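Local coordinates for putative DD-carboxypeptidase TP_0574 (Treponema pallidum, PDB 1O75), which shows zinc-stimulated carboxypeptidase activity on synthetic depsipeptides, binds penicillin, and possibly acts as a D,D-carboxypeptidase that lowers peptidoglycan cross-linking in this spirochaete, at residues G61-Q66 with G118-E123; Y95-S100 with E144-N149; V158-P163 with F174-D179; Y221-R224 with A229-S232; V233-A238 with R323-D328. The protein carries 2 engineered substitutions. All coordinates share one frame; numbering follows the deposited sequence.

Contact 1: residues G61-Q66 with G118-E123; sequences GAFRQQ and GEIKFE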
# COMPACT_ATOMS: atom_id res chain seq x y z
N GLY B 61 11.10 4.91 -10.81
CA GLY B 61 11.24 6.26 -10.31
C GLY B 61 11.50 7.20 -11.48
O GLY B 61 11.11 8.37 -11.46
N ALA B 62 12.16 6.67 -12.52
CA ALA B 62 12.46 7.48 -13.68
C ALA B 62 11.17 8.00 -14.33
O ALA B 62 11.10 9.15 -14.70
CB ALA B 62 13.30 6.69 -14.69
N PHE B 63 10.16 7.15 -14.45
CA PHE B 63 8.90 7.58 -15.04
C PHE B 63 8.29 8.74 -14.25
O PHE B 63 7.85 9.73 -14.80
CB PHE B 63 7.88 6.44 -15.07
CG PHE B 63 6.47 6.90 -15.37
CD1 PHE B 63 6.10 7.22 -16.68
CD2 PHE B 63 5.53 7.05 -14.35
CE1 PHE B 63 4.79 7.68 -16.97
CE2 PHE B 63 4.23 7.50 -14.62
CZ PHE B 63 3.85 7.82 -15.93
N ARG B 64 8.25 8.57 -12.93
CA ARG B 64 7.69 9.62 -12.06
C ARG B 64 8.44 10.94 -12.14
O ARG B 64 7.82 12.00 -12.13
CB ARG B 64 7.71 9.15 -10.61
CG ARG B 64 6.81 7.96 -10.33
CD ARG B 64 6.99 7.47 -8.90
NE ARG B 64 6.52 6.11 -8.82
CZ ARG B 64 7.27 5.08 -8.45
NH1 ARG B 64 8.53 5.26 -8.10
NH2 ARG B 64 6.74 3.87 -8.45
N GLN B 65 9.77 10.89 -12.22
CA GLN B 65 10.54 12.13 -12.26
C GLN B 65 10.66 12.84 -13.60
O GLN B 65 11.00 14.02 -13.64
CB GLN B 65 11.94 11.88 -11.71
CG GLN B 65 11.95 11.44 -10.25
CD GLN B 65 13.35 11.19 -9.77
OE1 GLN B 65 14.03 12.11 -9.29
NE2 GLN B 65 13.82 9.95 -9.92
N GLN B 66 10.36 12.14 -14.69
CA GLN B 66 10.50 12.74 -16.03
C GLN B 66 9.59 13.93 -16.24
O GLN B 66 9.81 14.74 -17.14
CB GLN B 66 10.22 11.70 -17.13
CG GLN B 66 8.73 11.46 -17.39
CD GLN B 66 8.51 10.39 -18.47
OE1 GLN B 66 9.36 10.19 -19.32
NE2 GLN B 66 7.37 9.71 -18.42
N GLY B 118 -7.80 6.50 -14.92
CA GLY B 118 -6.70 6.47 -13.97
C GLY B 118 -5.32 6.44 -14.59
O GLY B 118 -4.34 6.25 -13.88
N GLU B 119 -5.22 6.61 -15.91
CA GLU B 119 -3.91 6.60 -16.53
C GLU B 119 -3.39 8.02 -16.75
O GLU B 119 -4.14 8.96 -17.05
CB GLU B 119 -3.95 5.83 -17.85
CG GLU B 119 -4.29 4.34 -17.69
CD GLU B 119 -3.22 3.55 -16.93
OE1 GLU B 119 -2.04 3.56 -17.35
OE2 GLU B 119 -3.55 2.90 -15.91
N ILE B 120 -2.08 8.19 -16.59
CA ILE B 120 -1.48 9.49 -16.76
C ILE B 120 -1.32 9.80 -18.24
O ILE B 120 -0.71 9.04 -18.97
CB ILE B 120 -0.14 9.54 -16.01
CG1 ILE B 120 -0.43 9.43 -14.50
CG2 ILE B 120 0.59 10.85 -16.30
CD1 ILE B 120 0.72 8.89 -13.69
N LYS B 121 -1.87 10.93 -18.67
CA LYS B 121 -1.78 11.34 -20.07
C LYS B 121 -0.71 12.41 -20.15
O LYS B 121 -0.65 13.31 -19.30
CB LYS B 121 -3.14 11.87 -20.54
CG LYS B 121 -4.27 10.87 -20.25
CD LYS B 121 -3.91 9.51 -20.85
CE LYS B 121 -4.69 8.33 -20.26
NZ LYS B 121 -6.17 8.51 -20.33
N PHE B 122 0.12 12.33 -21.18
CA PHE B 122 1.19 13.30 -21.31
C PHE B 122 1.66 13.30 -22.74
O PHE B 122 1.26 12.45 -23.53
CB PHE B 122 2.35 12.88 -20.39
CG PHE B 122 2.84 11.48 -20.65
CD1 PHE B 122 3.72 11.20 -21.69
CD2 PHE B 122 2.38 10.42 -19.88
CE1 PHE B 122 4.14 9.89 -21.96
CE2 PHE B 122 2.79 9.10 -20.14
CZ PHE B 122 3.67 8.84 -21.18
N GLU B 123 2.51 14.26 -23.09
CA GLU B 123 3.06 14.26 -24.42
C GLU B 123 4.56 14.30 -24.36
O GLU B 123 5.15 14.70 -23.34
CB GLU B 123 2.51 15.40 -25.28
CG GLU B 123 2.45 16.76 -24.67
CD GLU B 123 1.71 17.72 -25.60
OE1 GLU B 123 2.16 17.88 -26.75
OE2 GLU B 123 0.68 18.29 -25.18
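Ile120 opens strand 120-124 by sending its delta methyl to the rim of the Phe63 ring, where CD1 lies 3.9 Å from Phe63 CE2. The neighbouring ring carbon, Phe63 CZ, is almost as close to Ile120 CD1, at 4.0 Å, and the methyl sits in the plane of the ring, so it abuts an edge and covers neither face. Phe63 reaches this far because its CG is anti to the backbone N (chi1 167°), which swings the ring away from helix 60-65 and toward the strand. The backbone of Lys121 pairs with Gln112 and Asp113 of strand 101-114, and this antiparallel pairing ties 120-124 into the large mixed sheet of the N-terminal family region. The arrangement is thus plain helix-on-strand packing: a short helix just ahead of strand 69-85 plugs one aromatic ring against alternate residues of the strand. Phe122 is the second of these. Its CE2 comes to 4.0 Å from Phe63 CE1, again near the plane of the Phe63 ring. Ile120 and Phe122 therefore meet different corners of a single rim. Around them, Phe111 of strand 101-114 touches Ile120, while Phe67 stacks edge-to-face with Phe63.

Contact 2: residues Y95-S100 with E144-N149; sequences YETDPS and EYKITN
Tyr95 and Thr97 both pack on the aliphatic part of Lys146, and this is the apolar share of the contact. Lys146 CD lies 3.7 Å from Thr97 CG2 and 3.8 Å from Tyr95 CD2, while Lys146 CG stands 4.1 Å above the plane of the Tyr95 ring, displaced toward its rim. With CG anti to the backbone N (chi1 175°), the lysine rises straight from its strand before bending near the end. Strands 91-98 and 143-163 both pair with strand 69-85 in a curled sheet; here their short segments cross at 96°, with axes 7.9 Å apart, so side chains alone bridge them.

The polar share is an edge contact. Glu144 OE2 lies in the plane of the Tyr95 ring, 3.7 Å from Tyr95 CE1, with carboxylate and ring turned 83° apart. Neither group spends its hydrogen bonds on the other: Glu144 OE2 takes a salt bridge from Lys81 and a hydrogen bond with Ser137, and Tyr95 OH bonds to Ser136. Thr97 OG1 is hydrogen-bonded to Glu76 OE1.

Lys146 consequently works in two ways: its methylenes pack in the strand crossing, while its NZ bonds to Ser375 O across the subunit boundary of the crystal dimer.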
# COMPACT_ATOMS: atom_id res chain seq x y z
N TYR B 95 13.82 -9.67 -18.39
CA TYR B 95 14.77 -9.49 -19.47
C TYR B 95 16.09 -10.21 -19.42
O TYR B 95 16.53 -10.69 -18.38
CB TYR B 95 15.14 -8.01 -19.57
CG TYR B 95 14.03 -7.01 -19.71
CD1 TYR B 95 13.67 -6.52 -20.95
CD2 TYR B 95 13.39 -6.47 -18.58
CE1 TYR B 95 12.72 -5.53 -21.10
CE2 TYR B 95 12.42 -5.47 -18.71
CZ TYR B 95 12.09 -5.00 -19.98
OH TYR B 95 11.14 -4.02 -20.17
N GLU B 96 16.74 -10.19 -20.59
CA GLU B 96 18.08 -10.71 -20.78
C GLU B 96 18.71 -9.54 -21.54
O GLU B 96 18.11 -8.99 -22.48
CB GLU B 96 18.07 -11.97 -21.63
CG GLU B 96 19.38 -12.73 -21.59
CD GLU B 96 19.36 -13.99 -22.44
OE1 GLU B 96 18.39 -14.77 -22.32
OE2 GLU B 96 20.33 -14.20 -23.21
N THR B 97 19.89 -9.10 -21.11
CA THR B 97 20.51 -7.96 -21.78
C THR B 97 21.97 -8.20 -22.10
O THR B 97 22.56 -9.15 -21.64
CB THR B 97 20.47 -6.71 -20.90
OG1 THR B 97 21.41 -6.88 -19.83
CG2 THR B 97 19.07 -6.50 -20.31
N ASP B 98 22.54 -7.29 -22.87
CA ASP B 98 23.96 -7.36 -23.22
C ASP B 98 24.56 -6.16 -22.50
O ASP B 98 24.38 -5.02 -22.93
CB ASP B 98 24.13 -7.20 -24.73
CG ASP B 98 25.59 -7.30 -25.18
OD1 ASP B 98 26.49 -7.22 -24.30
OD2 ASP B 98 25.82 -7.44 -26.40
N PRO B 99 25.27 -6.38 -21.38
CA PRO B 99 25.85 -5.25 -20.65
C PRO B 99 26.84 -4.38 -21.43
O PRO B 99 27.06 -3.22 -21.08
CB PRO B 99 26.52 -5.92 -19.45
CG PRO B 99 25.73 -7.17 -19.26
CD PRO B 99 25.52 -7.65 -20.67
N SER B 100 27.43 -4.92 -22.50
CA SER B 100 28.42 -4.16 -23.27
C SER B 100 27.82 -3.15 -24.24
O SER B 100 28.53 -2.31 -24.80
CB SER B 100 29.34 -5.11 -24.04
OG SER B 100 28.65 -5.79 -25.07
N GLU B 144 15.51 -1.63 -28.11
CA GLU B 144 15.10 -1.49 -26.72
C GLU B 144 16.25 -1.71 -25.74
O GLU B 144 17.10 -2.58 -25.93
CB GLU B 144 13.95 -2.47 -26.42
CG GLU B 144 13.31 -2.33 -25.04
CD GLU B 144 12.23 -3.38 -24.80
OE1 GLU B 144 12.10 -4.30 -25.62
OE2 GLU B 144 11.52 -3.29 -23.78
N TYR B 145 16.25 -0.92 -24.67
CA TYR B 145 17.28 -1.01 -23.64
C TYR B 145 16.62 -1.06 -22.27
O TYR B 145 15.72 -0.30 -22.01
CB TYR B 145 18.18 0.22 -23.71
CG TYR B 145 18.99 0.31 -24.99
CD1 TYR B 145 20.24 -0.29 -25.08
CD2 TYR B 145 18.48 0.96 -26.11
CE1 TYR B 145 20.98 -0.24 -26.26
CE2 TYR B 145 19.21 1.02 -27.30
CZ TYR B 145 20.46 0.41 -27.35
OH TYR B 145 21.17 0.46 -28.52
N LYS B 146 17.09 -1.97 -21.42
CA LYS B 146 16.57 -2.10 -20.06
C LYS B 146 17.25 -1.06 -19.16
O LYS B 146 18.48 -1.05 -19.03
CB LYS B 146 16.88 -3.50 -19.53
CG LYS B 146 16.48 -3.74 -18.06
CD LYS B 146 16.84 -5.15 -17.65
CE LYS B 146 17.27 -5.28 -16.20
NZ LYS B 146 16.18 -5.79 -15.32
N ILE B 147 16.44 -0.20 -18.55
CA ILE B 147 16.96 0.85 -17.66
C ILE B 147 17.81 0.27 -16.54
O ILE B 147 17.42 -0.69 -15.87
CB ILE B 147 15.80 1.66 -17.06
CG1 ILE B 147 15.13 2.45 -18.19
CG2 ILE B 147 16.32 2.61 -15.93
CD1 ILE B 147 13.81 3.12 -17.82
N THR B 148 19.01 0.82 -16.34
CA THR B 148 19.86 0.35 -15.25
C THR B 148 20.30 1.47 -14.29
O THR B 148 20.65 1.21 -13.14
CB THR B 148 21.13 -0.35 -15.77
OG1 THR B 148 21.85 0.57 -16.61
CG2 THR B 148 20.77 -1.61 -16.54
N ASN B 149 20.30 2.71 -14.79
CA ASN B 149 20.71 3.85 -13.98
C ASN B 149 19.90 5.07 -14.34
O ASN B 149 19.40 5.19 -15.46
CB ASN B 149 22.19 4.19 -14.21
CG ASN B 149 23.12 3.07 -13.83
OD1 ASN B 149 23.59 2.99 -12.69
ND2 ASN B 149 23.38 2.18 -14.78

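Contact 3: residues V158-P163 with F174-D179; sequences VPVAVP and FHFVED
The Phe176 ring has Val162 on one face and its own chain on the other. Val162 CG2 sits over the ring centre in a CH-pi contact, 3.7 Å from the centroid of Phe176 and only 10° off the ring normal. On the opposite face the backbone N of Glu178 lies 4.1 Å above the Phe176 plane, offset toward the rim. Val160 approaches obliquely, its CG2 being 3.6 Å from both CD1 and CE1 of Phe176. Phe176 CE1 is shared, since Val162 CG2 over the face is 3.7 Å from it as well. Torsions set up the pairing: Phe176 CG is anti to the backbone N (chi1 178°), extending the ring toward strand 143-163, and Val162 CG2, anti to its carbonyl carbon, is the methyl that meets it. Both valines run past the phenylalanine in the opposite sense.

All three side chains are buried. Ala170 of helix 167-173 touches Val162 and Phe176, and Lys171 also packs on the ring. Strand 8-16 adds Ser9 against Phe176 and Ala13 against Val160. The layout is that of a beta-alpha-beta crossover: strand 143-163 leads through helix 167-173 to the short strand 177-178, with strand 8-16 lying between these two parallel strands and antiparallel to both, at the margin of the large mixed sheet.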
# COMPACT_ATOMS: atom_id res chain seq x y z
N VAL B 158 11.01 25.99 -12.58
CA VAL B 158 11.17 26.84 -11.42
C VAL B 158 10.62 28.22 -11.80
O VAL B 158 11.08 28.81 -12.78
CB VAL B 158 12.67 26.99 -11.05
CG1 VAL B 158 12.81 27.98 -9.88
CG2 VAL B 158 13.28 25.62 -10.70
N PRO B 159 9.65 28.76 -11.04
CA PRO B 159 9.12 30.08 -11.40
C PRO B 159 10.17 31.16 -11.15
O PRO B 159 10.71 31.30 -10.04
CB PRO B 159 7.89 30.22 -10.51
CG PRO B 159 8.27 29.44 -9.28
CD PRO B 159 8.96 28.22 -9.85
N VAL B 160 10.49 31.92 -12.20
CA VAL B 160 11.50 32.97 -12.07
C VAL B 160 11.10 34.33 -12.62
O VAL B 160 10.16 34.47 -13.42
CB VAL B 160 12.83 32.56 -12.74
CG1 VAL B 160 13.47 31.39 -11.99
CG2 VAL B 160 12.60 32.19 -14.22
N ALA B 161 11.83 35.35 -12.15
CA ALA B 161 11.68 36.74 -12.60
C ALA B 161 13.04 37.01 -13.21
O ALA B 161 14.06 36.85 -12.53
CB ALA B 161 11.43 37.67 -11.42
N VAL B 162 13.06 37.38 -14.48
CA VAL B 162 14.31 37.61 -15.20
C VAL B 162 14.43 39.06 -15.67
O VAL B 162 13.58 39.55 -16.41
CB VAL B 162 14.41 36.69 -16.45
CG1 VAL B 162 15.71 36.95 -17.21
CG2 VAL B 162 14.34 35.23 -16.02
N PRO B 163 15.49 39.76 -15.23
CA PRO B 163 15.67 41.16 -15.63
C PRO B 163 15.95 41.19 -17.13
O PRO B 163 16.60 40.30 -17.67
CB PRO B 163 16.89 41.60 -14.82
CG PRO B 163 16.91 40.64 -13.65
CD PRO B 163 16.55 39.34 -14.30
N PHE B 174 19.41 28.51 -18.97
CA PHE B 174 18.47 27.92 -18.02
C PHE B 174 17.12 27.61 -18.64
O PHE B 174 16.11 27.53 -17.93
CB PHE B 174 18.28 28.85 -16.81
CG PHE B 174 19.56 29.16 -16.09
CD1 PHE B 174 20.31 30.30 -16.41
CD2 PHE B 174 20.06 28.28 -15.13
CE1 PHE B 174 21.54 30.55 -15.78
CE2 PHE B 174 21.29 28.53 -14.49
CZ PHE B 174 22.03 29.67 -14.82
N HIS B 175 17.10 27.44 -19.96
CA HIS B 175 15.88 27.12 -20.68
C HIS B 175 14.70 27.97 -20.25
O HIS B 175 13.58 27.48 -20.12
CB HIS B 175 15.55 25.64 -20.51
CG HIS B 175 16.63 24.72 -20.99
ND1 HIS B 175 16.55 23.35 -20.89
CD2 HIS B 175 17.83 24.99 -21.56
CE1 HIS B 175 17.66 22.81 -21.37
NE2 HIS B 175 18.45 23.78 -21.79
N PHE B 176 14.95 29.26 -20.03
CA PHE B 176 13.88 30.15 -19.62
C PHE B 176 12.82 30.28 -20.70
O PHE B 176 13.15 30.46 -21.88
CB PHE B 176 14.43 31.54 -19.31
CG PHE B 176 13.37 32.54 -18.93
CD1 PHE B 176 12.57 32.33 -17.81
CD2 PHE B 176 13.16 33.67 -19.72
CE1 PHE B 176 11.56 33.23 -17.47
CE2 PHE B 176 12.15 34.58 -19.39
CZ PHE B 176 11.35 34.36 -18.26
N VAL B 177 11.56 30.20 -20.29
CA VAL B 177 10.42 30.33 -21.19
C VAL B 177 9.38 31.20 -20.49
O VAL B 177 8.91 30.85 -19.41
CB VAL B 177 9.78 28.96 -21.50
CG1 VAL B 177 8.52 29.15 -22.31
CG2 VAL B 177 10.78 28.08 -22.24
N GLU B 178 9.03 32.33 -21.09
CA GLU B 178 8.04 33.21 -20.48
C GLU B 178 6.74 32.47 -20.31
O GLU B 178 6.43 31.57 -21.09
CB GLU B 178 7.82 34.47 -21.33
CG GLU B 178 8.95 35.49 -21.24
CD GLU B 178 8.60 36.83 -21.87
OE1 GLU B 178 7.60 37.46 -21.45
OE2 GLU B 178 9.33 37.26 -22.78
N ASP B 179 5.97 32.84 -19.30
CA ASP B 179 4.70 32.18 -19.04
C ASP B 179 3.76 33.09 -18.25
O ASP B 179 4.08 33.49 -17.13
CB ASP B 179 4.95 30.89 -18.26
CG ASP B 179 3.74 29.98 -18.24
OD1 ASP B 179 2.65 30.44 -17.85
OD2 ASP B 179 3.90 28.80 -18.61

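Contact 4: residues Y221-R224 with A229-S232; sequences YHSR and AEAS
Tyr221 and Ala229 make the close half, at the mouth of the connection between strands 212-220 and 229-237; Tyr221 CA is 4.6 Å from Ala229 CA. The methyl of Ala229 lies beside one side of the tyrosine ring, its CB 4.1 Å from both CD2 and CE2 of Tyr221. Although the tyrosine side chain sets out away from the strand, a chi1 of -62° brings the ring back alongside it. The Glu230-Gly220 backbone pairing closes the hairpin, while Tyr221 OH ties the ring to Leu332 N, just past strand 325-331.

The other half is loose. The side chain of exposed Ser223 starts toward the strand, yet Ser223 OG stays 4.2 Å from Glu230 OE2, too far for a hydrogen bond. Glu230 bends at CG (chi2 -87°) and gives its other oxygen to its own strand: Ser232 OG donates to Glu230 OE1 over 2.7 Å, on the syn side and 17° out of the carboxylate plane. Ser295 adds a weak bond to the same oxygen.

The buried carboxylate is gripped at one oxygen by serines. This would probably limit its rotation and favour negative charge on OE1, while the loop serine contributes at most long-range polarity.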
# COMPACT_ATOMS: atom_id res chain seq x y z
N TYR B 221 11.62 4.71 11.11
CA TYR B 221 13.07 4.68 11.26
C TYR B 221 13.78 3.59 10.42
O TYR B 221 14.99 3.64 10.24
CB TYR B 221 13.44 4.53 12.75
CG TYR B 221 12.96 5.69 13.58
CD1 TYR B 221 11.69 5.70 14.15
CD2 TYR B 221 13.76 6.83 13.73
CE1 TYR B 221 11.21 6.83 14.84
CE2 TYR B 221 13.30 7.95 14.41
CZ TYR B 221 12.02 7.95 14.96
OH TYR B 221 11.57 9.09 15.61
N HIS B 222 13.03 2.62 9.91
CA HIS B 222 13.63 1.58 9.06
C HIS B 222 12.72 1.39 7.87
O HIS B 222 12.50 0.27 7.42
CB HIS B 222 13.73 0.23 9.77
CG HIS B 222 14.23 0.31 11.17
ND1 HIS B 222 13.38 0.25 12.26
CD2 HIS B 222 15.48 0.47 11.67
CE1 HIS B 222 14.10 0.37 13.37
NE2 HIS B 222 15.37 0.51 13.03
N SER B 223 12.19 2.48 7.34
CA SER B 223 11.25 2.38 6.24
C SER B 223 11.85 2.32 4.84
O SER B 223 11.30 1.67 3.95
CB SER B 223 10.24 3.52 6.35
OG SER B 223 9.71 3.55 7.66
N ARG B 224 12.97 3.01 4.65
CA ARG B 224 13.60 3.01 3.35
C ARG B 224 15.09 2.87 3.57
O ARG B 224 15.64 3.43 4.52
CB ARG B 224 13.29 4.33 2.62
CG ARG B 224 14.01 4.52 1.29
CD ARG B 224 13.12 5.26 0.30
NE ARG B 224 13.87 5.80 -0.83
CZ ARG B 224 13.31 6.32 -1.92
NH1 ARG B 224 12.00 6.37 -2.04
NH2 ARG B 224 14.07 6.82 -2.89
N ALA B 229 15.86 8.54 9.51
CA ALA B 229 14.49 8.82 9.91
C ALA B 229 13.72 9.30 8.70
O ALA B 229 14.29 9.87 7.78
CB ALA B 229 14.45 9.89 11.03
N GLU B 230 12.41 9.11 8.72
CA GLU B 230 11.60 9.50 7.60
C GLU B 230 10.22 9.94 8.06
O GLU B 230 9.71 9.44 9.06
CB GLU B 230 11.51 8.30 6.64
CG GLU B 230 10.53 8.46 5.51
CD GLU B 230 9.12 8.01 5.89
OE1 GLU B 230 8.24 8.00 5.01
OE2 GLU B 230 8.90 7.66 7.08
N ALA B 231 9.64 10.90 7.34
CA ALA B 231 8.31 11.39 7.69
C ALA B 231 7.42 11.17 6.49
O ALA B 231 7.82 11.43 5.35
CB ALA B 231 8.36 12.90 8.04
N SER B 232 6.22 10.67 6.75
CA SER B 232 5.23 10.42 5.71
C SER B 232 4.14 11.44 5.89
O SER B 232 3.35 11.36 6.84
CB SER B 232 4.64 9.02 5.87
OG SER B 232 5.58 8.05 5.44

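Contact 5: residues V233-A238 with R323-D328; sequences VMLKRA and RDVVAD
Leu235 and Val325 meet in the interior of a beta sandwich, consistent with the immunoglobulin-like E-set clan to which this domain belongs. Strand 229-237 lies in one four-stranded antiparallel sheet and strand 325-331 at the margin of the other, their touching parts running 139° apart. The first shell is a few alkyl contacts. Leu235 CD2 comes to 4.1 Å from Val325 CG1, the methyl that is anti to the backbone N (chi1 174°) and so juts across the interface. Two residues away on each strand, Val233 CG2 stands 4.3 Å from Ala327 CB.

Around these pairs both sheets supply further apolar neighbours. Leu212 and Ile294 touch Leu235, Val214 touches Val325 from the first sheet, and Leu317 touches it from the second. Backbone bonds of Val233 to Ile294 and of Leu235 to Pro292 tie the strand to strand 293-298 and the residue just before it. Met234, between them in sequence, packs instead against the bound sulfated glucose.

Beyond the end of strand 229-237 the last pair is polar on one side. In one of the two conformers of Arg323, NH1 forms a salt bridge with Asp211; the guanidinium is thus less certainly placed, with Arg323 NH2 3.6 Å from Ala238 CB at its edge.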
# COMPACT_ATOMS: atom_id res chain seq x y z
N VAL B 233 4.07 12.40 4.98
CA VAL B 233 3.05 13.42 5.11
C VAL B 233 1.81 13.04 4.30
O VAL B 233 1.87 12.94 3.07
CB VAL B 233 3.62 14.79 4.62
CG1 VAL B 233 2.58 15.89 4.81
CG2 VAL B 233 4.91 15.13 5.37
N MET B 234 0.69 12.80 4.98
CA MET B 234 -0.56 12.51 4.27
C MET B 234 -1.21 13.87 4.03
O MET B 234 -1.24 14.71 4.93
CB MET B 234 -1.47 11.62 5.12
CG MET B 234 -0.93 10.21 5.29
SD MET B 234 -1.25 9.22 3.82
CE MET B 234 -3.06 8.96 4.03
N LEU B 235 -1.73 14.08 2.83
CA LEU B 235 -2.31 15.38 2.46
C LEU B 235 -3.83 15.41 2.28
O LEU B 235 -4.46 14.38 2.01
CB LEU B 235 -1.66 15.84 1.16
CG LEU B 235 -0.12 15.93 1.20
CD1 LEU B 235 0.41 16.07 -0.21
CD2 LEU B 235 0.32 17.13 2.04
N LYS B 236 -4.42 16.59 2.45
CA LYS B 236 -5.86 16.78 2.21
C LYS B 236 -6.04 18.19 1.68
O LYS B 236 -5.09 18.99 1.65
CB LYS B 236 -6.69 16.54 3.49
CG LYS B 236 -6.50 17.57 4.60
CD LYS B 236 -7.33 17.20 5.84
CE LYS B 236 -7.30 18.32 6.89
NZ LYS B 236 -8.08 17.94 8.09
N ARG B 237 -7.24 18.51 1.22
CA ARG B 237 -7.49 19.82 0.67
C ARG B 237 -7.66 20.84 1.78
O ARG B 237 -8.11 20.50 2.88
CB ARG B 237 -8.73 19.79 -0.23
CG ARG B 237 -8.57 20.64 -1.49
CD ARG B 237 -9.67 20.36 -2.52
NE ARG B 237 -10.99 20.71 -1.98
CZ ARG B 237 -12.13 20.45 -2.60
NH1 ARG B 237 -12.12 19.84 -3.78
NH2 ARG B 237 -13.29 20.78 -2.04
N ALA B 238 -7.32 22.09 1.47
CA ALA B 238 -7.39 23.17 2.45
C ALA B 238 -8.75 23.26 3.16
O ALA B 238 -8.80 23.55 4.35
CB ALA B 238 -7.04 24.53 1.77
N ARG B 323 0.15 26.64 -2.37
CA ARG B 323 0.62 27.28 -1.16
C ARG B 323 1.61 26.28 -0.53
O ARG B 323 1.46 25.07 -0.70
CB ARG B 323 -0.58 27.52 -0.23
CG ARG B 323 -0.30 28.42 0.97
CD ARG B 323 -1.61 28.98 1.54
NE ARG B 323 -2.43 27.97 2.21
CZ ARG B 323 -3.71 27.73 1.93
NH1 ARG B 323 -4.32 28.42 0.99
NH2 ARG B 323 -4.37 26.80 2.60
N ASP B 324 2.65 26.78 0.14
CA ASP B 324 3.62 25.88 0.78
C ASP B 324 2.89 25.00 1.80
O ASP B 324 1.92 25.43 2.43
CB ASP B 324 4.73 26.66 1.50
CG ASP B 324 5.76 27.28 0.54
OD1 ASP B 324 5.64 27.14 -0.70
OD2 ASP B 324 6.72 27.92 1.04
N VAL B 325 3.33 23.76 1.97
CA VAL B 325 2.71 22.89 2.96
C VAL B 325 3.78 22.70 4.02
O VAL B 325 4.84 22.15 3.73
CB VAL B 325 2.36 21.53 2.36
CG1 VAL B 325 1.85 20.60 3.47
CG2 VAL B 325 1.31 21.72 1.25
N VAL B 326 3.49 23.13 5.24
CA VAL B 326 4.48 23.03 6.31
C VAL B 326 4.10 21.95 7.29
O VAL B 326 2.97 21.92 7.77
CB VAL B 326 4.62 24.39 7.08
CG1 VAL B 326 5.69 24.28 8.16
CG2 VAL B 326 5.00 25.51 6.10
N ALA B 327 5.05 21.09 7.62
CA ALA B 327 4.79 20.00 8.57
C ALA B 327 5.88 19.92 9.61
O ALA B 327 7.07 19.95 9.28
CB ALA B 327 4.69 18.67 7.82
N ASP B 328 5.49 19.81 10.88
CA ASP B 328 6.46 19.68 11.96
C ASP B 328 6.51 18.22 12.41
O ASP B 328 5.48 17.57 12.61
CB ASP B 328 6.06 20.57 13.14
CG ASP B 328 6.24 22.07 12.83
OD1 ASP B 328 6.87 22.40 11.81
OD2 ASP B 328 5.77 22.92 13.62

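Contacts 1, 2 and 3 all build on the large mixed sheet of the N-terminal family region. Contacts 2 and 3 share the long strand 143-163 yet have centres about 37 Å apart, while contacts 1 and 2 come to about 5 Å at their nearest atoms. Contacts 4 and 5 belong to domain C and adjoin along strand 229-237, with centres about 18 Å apart. A bound xenon is about 6 Å from the side chain of Ala229, and one is about 8 Å from that of Val233. In contact 2 a xenon is about 7 Å from the side chain of Glu144. Contact 5 alone includes a residue of the glycan pocket, Met234; Ile120 of contact 1 stays about 10 Å from a bound sulfated glucose.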